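Local coordinates for protein aminotransferase, class I and II (Erwinia tasmaniensis, PDB 5Z0Q) that belongs to the class I and II aminotransferases, a family of enzymes dependent on pyridoxal-5'-phosphate, which is bound in this structure, at residues Gly179-Arg184 with Pro322-Leu327; Trp329-Gly334 with Asp360-Phe365. One frame throughout, in Å; residues are numbered along the deposited sequence.

Contact 1: Gly179-Arg184 with Pro322-Leu327; sequences GTVYRR and PEASFL
Glu323 reaches across to the backbone of Val181 and the guanidinium of Arg183, and its carboxylate holds the polar part of the meeting between these two loops. Its chain is extended beyond CG (chi2 179°), which carries the acid far enough to accept from the main chain: Val181 N donates to Glu323 OE1 over 2.9 Å, meeting that oxygen nearly along its C-O axis. Arg183, bent at chi2 (-64°), turns back to offer its two terminal nitrogens end-on, one to each oxygen. Arg183 NH2 lies 2.9 Å from Glu323 OE2, and Arg183 NH1 3.3 Å from Glu323 OE1. The guanidinium and carboxylate planes are 19° apart, yet both donors arrive from above the carboxylate plane, so the two flat groups are offset instead of coplanar. Glu323 OE1 therefore takes a peptide N-H and an arginine N-H, and Arg150 adds a further salt bridge to the same oxygen; this concentration of positive charge would probably favour the ionised acid. Thr180 turns its hydroxyl elsewhere, to the carbonyl oxygen of Trp151. Among the backbone groups, Tyr182 N donates to Asn173 OD1, Arg183 N to Glu186 OE2, and Pro322 O accepts from Arg304 NH1. Beside the polar cluster, Val181 CG2 packs against Ala324 CB at 3.9 Å and against Glu323 CB at 3.7 Å. Such a buried carboxylate joining a backbone N-H to an arginine fastens the loop after strand 166-172 to the one after strand 318-319, whose Leu327 end nears the cofactor of this class I and II aminotransferase.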
ATOM      1  N   GLY A 179      -5.955  -4.909  26.185  1.00 30.17           N
ATOM      2  CA  GLY A 179      -4.978  -5.968  26.321  1.00 21.22           C
ATOM      3  C   GLY A 179      -5.543  -7.297  26.765  1.00 29.42           C
ATOM      4  O   GLY A 179      -4.774  -8.179  27.164  1.00 31.20           O
ATOM      5  N   THR A 180      -6.861  -7.471  26.707  1.00 23.73           N
ATOM      6  CA  THR A 180      -7.491  -8.697  27.171  1.00 25.91           C
ATOM      7  C   THR A 180      -7.298  -9.818  26.157  1.00 31.41           C
ATOM      8  O   THR A 180      -7.543  -9.635  24.960  1.00 30.30           O
ATOM      9  CB  THR A 180      -8.981  -8.467  27.417  1.00 30.31           C
ATOM     10  OG1 THR A 180      -9.149  -7.495  28.456  1.00 39.84           O
ATOM     11  CG2 THR A 180      -9.661  -9.767  27.826  1.00 25.92           C
ATOM     12  N   VAL A 181      -6.855 -10.973  26.640  1.00 28.58           N
ATOM     13  CA  VAL A 181      -6.783 -12.195  25.849  1.00 25.20           C
ATOM     14  C   VAL A 181      -8.044 -12.997  26.145  1.00 30.64           C
ATOM     15  O   VAL A 181      -8.198 -13.547  27.241  1.00 37.15           O
ATOM     16  CB  VAL A 181      -5.519 -13.004  26.167  1.00 28.67           C
ATOM     17  CG1 VAL A 181      -5.544 -14.337  25.434  1.00 23.29           C
ATOM     18  CG2 VAL A 181      -4.274 -12.209  25.803  1.00 23.17           C
ATOM     19  N   TYR A 182      -8.950 -13.065  25.174  1.00 26.34           N
ATOM     20  CA  TYR A 182     -10.230 -13.723  25.397  1.00 31.84           C
ATOM     21  C   TYR A 182     -10.051 -15.230  25.530  1.00 24.09           C
ATOM     22  O   TYR A 182      -9.324 -15.858  24.754  1.00 27.64           O
ATOM     23  CB  TYR A 182     -11.201 -13.403  24.261  1.00 25.02           C
ATOM     24  CG  TYR A 182     -11.663 -11.964  24.254  1.00 24.51           C
ATOM     25  CD1 TYR A 182     -12.683 -11.540  25.095  1.00 25.94           C
ATOM     26  CD2 TYR A 182     -11.077 -11.030  23.412  1.00 27.32           C
ATOM     27  CE1 TYR A 182     -13.109 -10.226  25.096  1.00 30.23           C
ATOM     28  CE2 TYR A 182     -11.496  -9.712  23.405  1.00 31.56           C
ATOM     29  CZ  TYR A 182     -12.512  -9.316  24.249  1.00 33.19           C
ATOM     30  OH  TYR A 182     -12.930  -8.006  24.247  1.00 41.88           O
ATOM     31  N   ARG A 183     -10.722 -15.808  26.524  1.00 32.60           N
ATOM     32  CA  ARG A 183     -10.656 -17.239  26.776  1.00 34.83           C
ATOM     33  C   ARG A 183     -11.564 -17.988  25.802  1.00 29.62           C
ATOM     34  O   ARG A 183     -12.293 -17.395  25.003  1.00 31.20           O
ATOM     35  CB  ARG A 183     -11.034 -17.541  28.224  1.00 29.66           C
ATOM     36  CG  ARG A 183     -10.109 -16.918  29.260  1.00 28.63           C
ATOM     37  CD  ARG A 183      -8.700 -17.481  29.170  1.00 27.34           C
ATOM     38  NE  ARG A 183      -7.858 -17.002  30.263  1.00 39.56           N
ATOM     39  CZ  ARG A 183      -7.149 -15.879  30.225  1.00 38.75           C
ATOM     40  NH1 ARG A 183      -7.174 -15.114  29.143  1.00 36.68           N
ATOM     41  NH2 ARG A 183      -6.412 -15.520  31.269  1.00 29.02           N
ATOM     42  N   ARG A 184     -11.522 -19.320  25.879  1.00 29.84           N
ATOM     43  CA  ARG A 184     -12.286 -20.135  24.939  1.00 33.75           C
ATOM     44  C   ARG A 184     -13.785 -20.024  25.193  1.00 34.02           C
ATOM     45  O   ARG A 184     -14.578 -19.997  24.246  1.00 30.38           O
ATOM     46  CB  ARG A 184     -11.832 -21.592  25.016  1.00 33.10           C
ATOM     47  CG  ARG A 184     -12.324 -22.442  23.860  1.00 35.97           C
ATOM     48  CD  ARG A 184     -11.592 -23.771  23.784  1.00 33.93           C
ATOM     49  NE  ARG A 184     -11.937 -24.491  22.562  1.00 44.56           N
ATOM     50  CZ  ARG A 184     -11.261 -24.395  21.422  1.00 44.02           C
ATOM     51  NH1 ARG A 184     -10.193 -23.613  21.346  1.00 40.92           N
ATOM     52  NH2 ARG A 184     -11.651 -25.082  20.357  1.00 44.33           N
ATOM     53  N   PRO A 322      -2.286  -5.802  31.543  1.00 28.69           N
ATOM     54  CA  PRO A 322      -2.653  -6.329  30.223  1.00 26.27           C
ATOM     55  C   PRO A 322      -2.143  -7.750  30.037  1.00 23.09           C
ATOM     56  O   PRO A 322      -0.959  -8.033  30.239  1.00 28.03           O
ATOM     57  CB  PRO A 322      -1.976  -5.355  29.251  1.00 32.81           C
ATOM     58  CG  PRO A 322      -0.816  -4.809  30.022  1.00 24.83           C
ATOM     59  CD  PRO A 322      -1.270  -4.738  31.457  1.00 26.47           C
ATOM     60  N   GLU A 323      -3.049  -8.647  29.654  1.00 26.02           N
ATOM     61  CA  GLU A 323      -2.649 -10.008  29.327  1.00 23.61           C
ATOM     62  C   GLU A 323      -1.850 -10.085  28.033  1.00 28.11           C
ATOM     63  O   GLU A 323      -1.239 -11.125  27.763  1.00 30.85           O
ATOM     64  CB  GLU A 323      -3.885 -10.906  29.238  1.00 28.03           C
ATOM     65  CG  GLU A 323      -4.635 -11.050  30.556  1.00 30.28           C
ATOM     66  CD  GLU A 323      -5.872 -11.923  30.439  1.00 40.06           C
ATOM     67  OE1 GLU A 323      -6.516 -11.915  29.368  1.00 33.00           O
ATOM     68  OE2 GLU A 323      -6.198 -12.622  31.422  1.00 43.69           O
ATOM     69  N   ALA A 324      -1.830  -9.016  27.239  1.00 27.22           N
ATOM     70  CA  ALA A 324      -1.091  -8.985  25.982  1.00 29.13           C
ATOM     71  C   ALA A 324      -0.370  -7.652  25.859  1.00 32.03           C
ATOM     72  O   ALA A 324      -1.008  -6.594  25.874  1.00 32.23           O
ATOM     73  CB  ALA A 324      -2.020  -9.206  24.786  1.00 30.69           C
ATOM     74  N   SER A 325       0.954  -7.714  25.739  1.00 34.28           N
ATOM     75  CA  SER A 325       1.782  -6.535  25.538  1.00 22.57           C
ATOM     76  C   SER A 325       1.373  -5.806  24.256  1.00 36.06           C
ATOM     77  O   SER A 325       0.777  -6.390  23.347  1.00 30.49           O
ATOM     78  CB  SER A 325       3.254  -6.954  25.491  1.00 42.29           C
ATOM     79  OG  SER A 325       3.842  -6.861  26.777  1.00 56.19           O
ATOM     80  N   PHE A 326       1.703  -4.511  24.175  1.00 34.67           N
ATOM     81  CA  PHE A 326       2.522  -3.787  25.151  1.00 28.91           C
ATOM     82  C   PHE A 326       1.863  -2.500  25.636  1.00 29.89           C
ATOM     83  O   PHE A 326       2.530  -1.483  25.836  1.00 24.03           O
ATOM     84  CB  PHE A 326       3.894  -3.475  24.545  1.00 24.13           C
ATOM     85  CG  PHE A 326       3.840  -3.080  23.095  1.00 26.87           C
ATOM     86  CD1 PHE A 326       3.622  -1.762  22.729  1.00 27.41           C
ATOM     87  CD2 PHE A 326       4.003  -4.029  22.096  1.00 22.54           C
ATOM     88  CE1 PHE A 326       3.569  -1.395  21.396  1.00 26.92           C
ATOM     89  CE2 PHE A 326       3.949  -3.670  20.762  1.00 25.31           C
ATOM     90  CZ  PHE A 326       3.732  -2.351  20.411  1.00 30.92           C
ATOM     91  N   LEU A 327       0.545  -2.553  25.813  1.00 31.16           N
ATOM     92  CA  LEU A 327      -0.238  -1.445  26.343  1.00 26.68           C
ATOM     93  C   LEU A 327      -1.375  -2.039  27.163  1.00 31.78           C
ATOM     94  O   LEU A 327      -1.875  -3.121  26.843  1.00 47.58           O
ATOM     95  CB  LEU A 327      -0.781  -0.548  25.217  1.00 29.87           C
ATOM     96  CG  LEU A 327       0.100  -0.331  23.978  1.00 26.46           C
ATOM     97  CD1 LEU A 327      -0.384  -1.182  22.813  1.00 25.55           C
ATOM     98  CD2 LEU A 327       0.191   1.137  23.586  1.00 30.52           C
TER

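Contact 2: Trp329-Gly334 with Asp360-Phe365; sequences WIDASG and DRFVRF
Trp329-Asp331 and Phe362-Arg364 run antiparallel as neighbouring strands, their short axes 4.8 Å apart, with Ile330 and Val363 as the hydrogen-bonded pair, each N donating to the other's O at 3.1 Å. One more backbone bond, Ala332 N to Arg361 O at 2.8 Å, follows past the strand ends. On the face bearing Trp329, Asp331, Phe362 and Arg364, the aromatic rings form an offset stack: the five-membered ring of Trp329 and the Phe362 ring have centroids 4.3 Å apart and planes 12° from parallel. Phe362 CB sits over the six-membered ring of the indole as a CH-pi contact, 3.6 Å from its centroid, so the phenylalanine spans both rings of the tryptophan. Asp331 lies over one face of the Phe362 ring, its CA 3.9 Å from the centroid and its carboxylate stacked at 12° to the ring. Asp331 OD1 accepts from Ser333 N, an Asx turn, and also from Ser333 OG, from the same face. Across the sheet, Ile330 CG1 stands anti to the carbonyl carbon (chi1 -56°), and the chain runs out to place CD1 3.7 Å from Phe365 CD2; helices 290-313 and 371-385 supply further partners for this apolar layer. The pair forms adjoining strands of the smaller mixed sheet, a helix-backed layer of the aminotransferase fold; on the Trp329 face Arg364, whose NH2 bonds to Trp39 O, has its side chain about 5 Å from the pyridoxal-5'-phosphate.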
ATOM      1  N   TRP A 329      -3.549   0.350  29.398  1.00 28.66           N
ATOM      2  CA  TRP A 329      -4.830   1.043  29.518  1.00 26.08           C
ATOM      3  C   TRP A 329      -5.010   1.521  30.956  1.00 27.07           C
ATOM      4  O   TRP A 329      -5.292   0.719  31.853  1.00 31.75           O
ATOM      5  CB  TRP A 329      -5.959   0.105  29.092  1.00 26.12           C
ATOM      6  CG  TRP A 329      -7.274   0.753  28.762  1.00 23.14           C
ATOM      7  CD1 TRP A 329      -8.497   0.404  29.251  1.00 22.71           C
ATOM      8  CD2 TRP A 329      -7.501   1.839  27.852  1.00 26.08           C
ATOM      9  NE1 TRP A 329      -9.473   1.207  28.712  1.00 23.42           N
ATOM     10  CE2 TRP A 329      -8.887   2.098  27.850  1.00 22.48           C
ATOM     11  CE3 TRP A 329      -6.669   2.623  27.046  1.00 26.52           C
ATOM     12  CZ2 TRP A 329      -9.459   3.102  27.073  1.00 22.51           C
ATOM     13  CZ3 TRP A 329      -7.240   3.622  26.275  1.00 22.89           C
ATOM     14  CH2 TRP A 329      -8.620   3.852  26.295  1.00 21.83           C
ATOM     15  N   ILE A 330      -4.861   2.828  31.171  1.00 24.96           N
ATOM     16  CA  ILE A 330      -4.847   3.422  32.505  1.00 27.70           C
ATOM     17  C   ILE A 330      -6.086   4.291  32.678  1.00 21.99           C
ATOM     18  O   ILE A 330      -6.336   5.194  31.870  1.00 22.04           O
ATOM     19  CB  ILE A 330      -3.574   4.253  32.734  1.00 26.06           C
ATOM     20  CG1 ILE A 330      -2.325   3.401  32.501  1.00 19.93           C
ATOM     21  CG2 ILE A 330      -3.569   4.849  34.136  1.00 20.84           C
ATOM     22  CD1 ILE A 330      -1.035   4.183  32.592  1.00 13.35           C
ATOM     23  N   ASP A 331      -6.848   4.031  33.740  1.00 22.52           N
ATOM     24  CA  ASP A 331      -8.013   4.844  34.077  1.00 22.21           C
ATOM     25  C   ASP A 331      -7.547   6.079  34.839  1.00 25.04           C
ATOM     26  O   ASP A 331      -7.060   5.974  35.968  1.00 26.82           O
ATOM     27  CB  ASP A 331      -9.012   4.035  34.901  1.00 27.83           C
ATOM     28  CG  ASP A 331     -10.316   4.786  35.152  1.00 34.05           C
ATOM     29  OD1 ASP A 331     -10.445   5.942  34.693  1.00 27.21           O
ATOM     30  OD2 ASP A 331     -11.216   4.216  35.806  1.00 32.93           O
ATOM     31  N   ALA A 332      -7.703   7.251  34.224  1.00 21.74           N
ATOM     32  CA  ALA A 332      -7.327   8.517  34.838  1.00 23.56           C
ATOM     33  C   ALA A 332      -8.542   9.340  35.250  1.00 29.01           C
ATOM     34  O   ALA A 332      -8.433  10.558  35.422  1.00 21.62           O
ATOM     35  CB  ALA A 332      -6.434   9.320  33.894  1.00 24.29           C
ATOM     36  N   SER A 333      -9.703   8.698  35.409  1.00 33.80           N
ATOM     37  CA  SER A 333     -10.902   9.419  35.817  1.00 29.88           C
ATOM     38  C   SER A 333     -10.798   9.957  37.238  1.00 28.56           C
ATOM     39  O   SER A 333     -11.476  10.935  37.567  1.00 29.81           O
ATOM     40  CB  SER A 333     -12.130   8.517  35.693  1.00 31.61           C
ATOM     41  OG  SER A 333     -12.011   7.377  36.525  1.00 31.57           O
ATOM     42  N   GLY A 334      -9.966   9.348  38.080  1.00 29.72           N
ATOM     43  CA  GLY A 334      -9.786   9.817  39.440  1.00 27.37           C
ATOM     44  C   GLY A 334      -9.043  11.127  39.576  1.00 34.69           C
ATOM     45  O   GLY A 334      -8.916  11.632  40.696  1.00 38.70           O
ATOM     46  N   ASP A 360     -12.770   9.239  27.022  1.00 26.76           N
ATOM     47  CA  ASP A 360     -11.884  10.365  27.326  1.00 27.84           C
ATOM     48  C   ASP A 360     -11.358  10.356  28.765  1.00 30.91           C
ATOM     49  O   ASP A 360     -10.696  11.327  29.151  1.00 31.20           O
ATOM     50  CB  ASP A 360     -12.601  11.688  27.046  1.00 32.83           C
ATOM     51  CG  ASP A 360     -13.670  12.005  28.076  1.00 41.60           C
ATOM     52  OD1 ASP A 360     -14.307  11.061  28.589  1.00 50.94           O
ATOM     53  OD2 ASP A 360     -13.874  13.202  28.372  1.00 42.38           O
ATOM     54  N   ARG A 361     -11.616   9.333  29.576  1.00 34.04           N
ATOM     55  CA  ARG A 361     -11.088   9.263  30.931  1.00 29.86           C
ATOM     56  C   ARG A 361      -9.830   8.414  31.032  1.00 27.10           C
ATOM     57  O   ARG A 361      -9.224   8.352  32.106  1.00 28.61           O
ATOM     58  CB  ARG A 361     -12.153   8.718  31.889  1.00 35.37           C
ATOM     59  CG  ARG A 361     -13.334   9.650  32.109  1.00 35.93           C
ATOM     60  CD  ARG A 361     -12.884  10.972  32.711  1.00 36.55           C
ATOM     61  NE  ARG A 361     -13.102  12.091  31.799  1.00 35.59           N
ATOM     62  CZ  ARG A 361     -12.744  13.344  32.059  1.00 42.12           C
ATOM     63  NH1 ARG A 361     -12.144  13.641  33.204  1.00 40.94           N
ATOM     64  NH2 ARG A 361     -12.984  14.301  31.172  1.00 46.66           N
ATOM     65  N   PHE A 362      -9.417   7.769  29.946  1.00 28.31           N
ATOM     66  CA  PHE A 362      -8.282   6.861  29.950  1.00 22.25           C
ATOM     67  C   PHE A 362      -7.140   7.417  29.109  1.00 24.45           C
ATOM     68  O   PHE A 362      -7.323   8.304  28.271  1.00 27.79           O
ATOM     69  CB  PHE A 362      -8.681   5.482  29.414  1.00 25.49           C
ATOM     70  CG  PHE A 362      -9.570   4.694  30.337  1.00 23.71           C
ATOM     71  CD1 PHE A 362     -10.879   5.082  30.563  1.00 25.44           C
ATOM     72  CD2 PHE A 362      -9.100   3.548  30.955  1.00 24.97           C
ATOM     73  CE1 PHE A 362     -11.696   4.352  31.405  1.00 24.80           C
ATOM     74  CE2 PHE A 362      -9.913   2.813  31.795  1.00 19.40           C
ATOM     75  CZ  PHE A 362     -11.212   3.216  32.022  1.00 24.00           C
ATOM     76  N   VAL A 363      -5.949   6.876  29.351  1.00 22.13           N
ATOM     77  CA  VAL A 363      -4.768   7.147  28.543  1.00 24.73           C
ATOM     78  C   VAL A 363      -4.074   5.822  28.264  1.00 28.17           C
ATOM     79  O   VAL A 363      -3.981   4.961  29.147  1.00 24.29           O
ATOM     80  CB  VAL A 363      -3.804   8.136  29.235  1.00 27.71           C
ATOM     81  CG1 VAL A 363      -4.387   9.542  29.234  1.00 24.33           C
ATOM     82  CG2 VAL A 363      -3.497   7.684  30.657  1.00 24.02           C
ATOM     83  N   ARG A 364      -3.596   5.649  27.034  1.00 27.79           N
ATOM     84  CA  ARG A 364      -2.911   4.424  26.652  1.00 26.12           C
ATOM     85  C   ARG A 364      -1.411   4.588  26.859  1.00 27.18           C
ATOM     86  O   ARG A 364      -0.807   5.537  26.350  1.00 28.80           O
ATOM     87  CB  ARG A 364      -3.216   4.048  25.200  1.00 30.07           C
ATOM     88  CG  ARG A 364      -2.937   2.583  24.886  1.00 24.84           C
ATOM     89  CD  ARG A 364      -3.297   2.221  23.455  1.00 22.38           C
ATOM     90  NE  ARG A 364      -2.411   2.861  22.486  1.00 26.35           N
ATOM     91  CZ  ARG A 364      -2.389   2.570  21.191  1.00 31.01           C
ATOM     92  NH1 ARG A 364      -3.206   1.645  20.702  1.00 35.08           N
ATOM     93  NH2 ARG A 364      -1.549   3.202  20.381  1.00 31.90           N
ATOM     94  N   PHE A 365      -0.818   3.663  27.610  1.00 27.62           N
ATOM     95  CA  PHE A 365       0.592   3.714  27.975  1.00 24.19           C
ATOM     96  C   PHE A 365       1.365   2.715  27.122  1.00 26.37           C
ATOM     97  O   PHE A 365       1.068   1.516  27.140  1.00 25.25           O
ATOM     98  CB  PHE A 365       0.770   3.404  29.462  1.00 21.27           C
ATOM     99  CG  PHE A 365       2.098   3.834  30.025  1.00 24.71           C
ATOM    100  CD1 PHE A 365       3.270   3.200  29.647  1.00 27.22           C
ATOM    101  CD2 PHE A 365       2.170   4.858  30.953  1.00 27.42           C
ATOM    102  CE1 PHE A 365       4.486   3.591  30.168  1.00 26.63           C
ATOM    103  CE2 PHE A 365       3.385   5.250  31.479  1.00 31.44           C
ATOM    104  CZ  PHE A 365       4.543   4.616  31.086  1.00 27.01           C
TER

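Overall arrangement
Both contacts are largely buried, but they illustrate how chemistry follows position in one fold. The centre of contact 1 lies about 10 Å from the centre of the chain, that of contact 2 about 18 Å. Contact 1 joins two irregular loops through ionic and backbone-to-carboxylate bonds; contact 2 joins regular strands through a peptide ladder and stacked rings, and reaches the exposed surface at Ser333. Their centres are about 17 Å apart, yet they touch: one residue separates Pro322-Leu327 from Trp329-Gly334, and Leu327 CD2 packs 3.3 Å from Arg364 NE. Leu327 and Arg364 both approach the pyridoxal-5'-phosphate, which places the junction of the contacts near the cofactor.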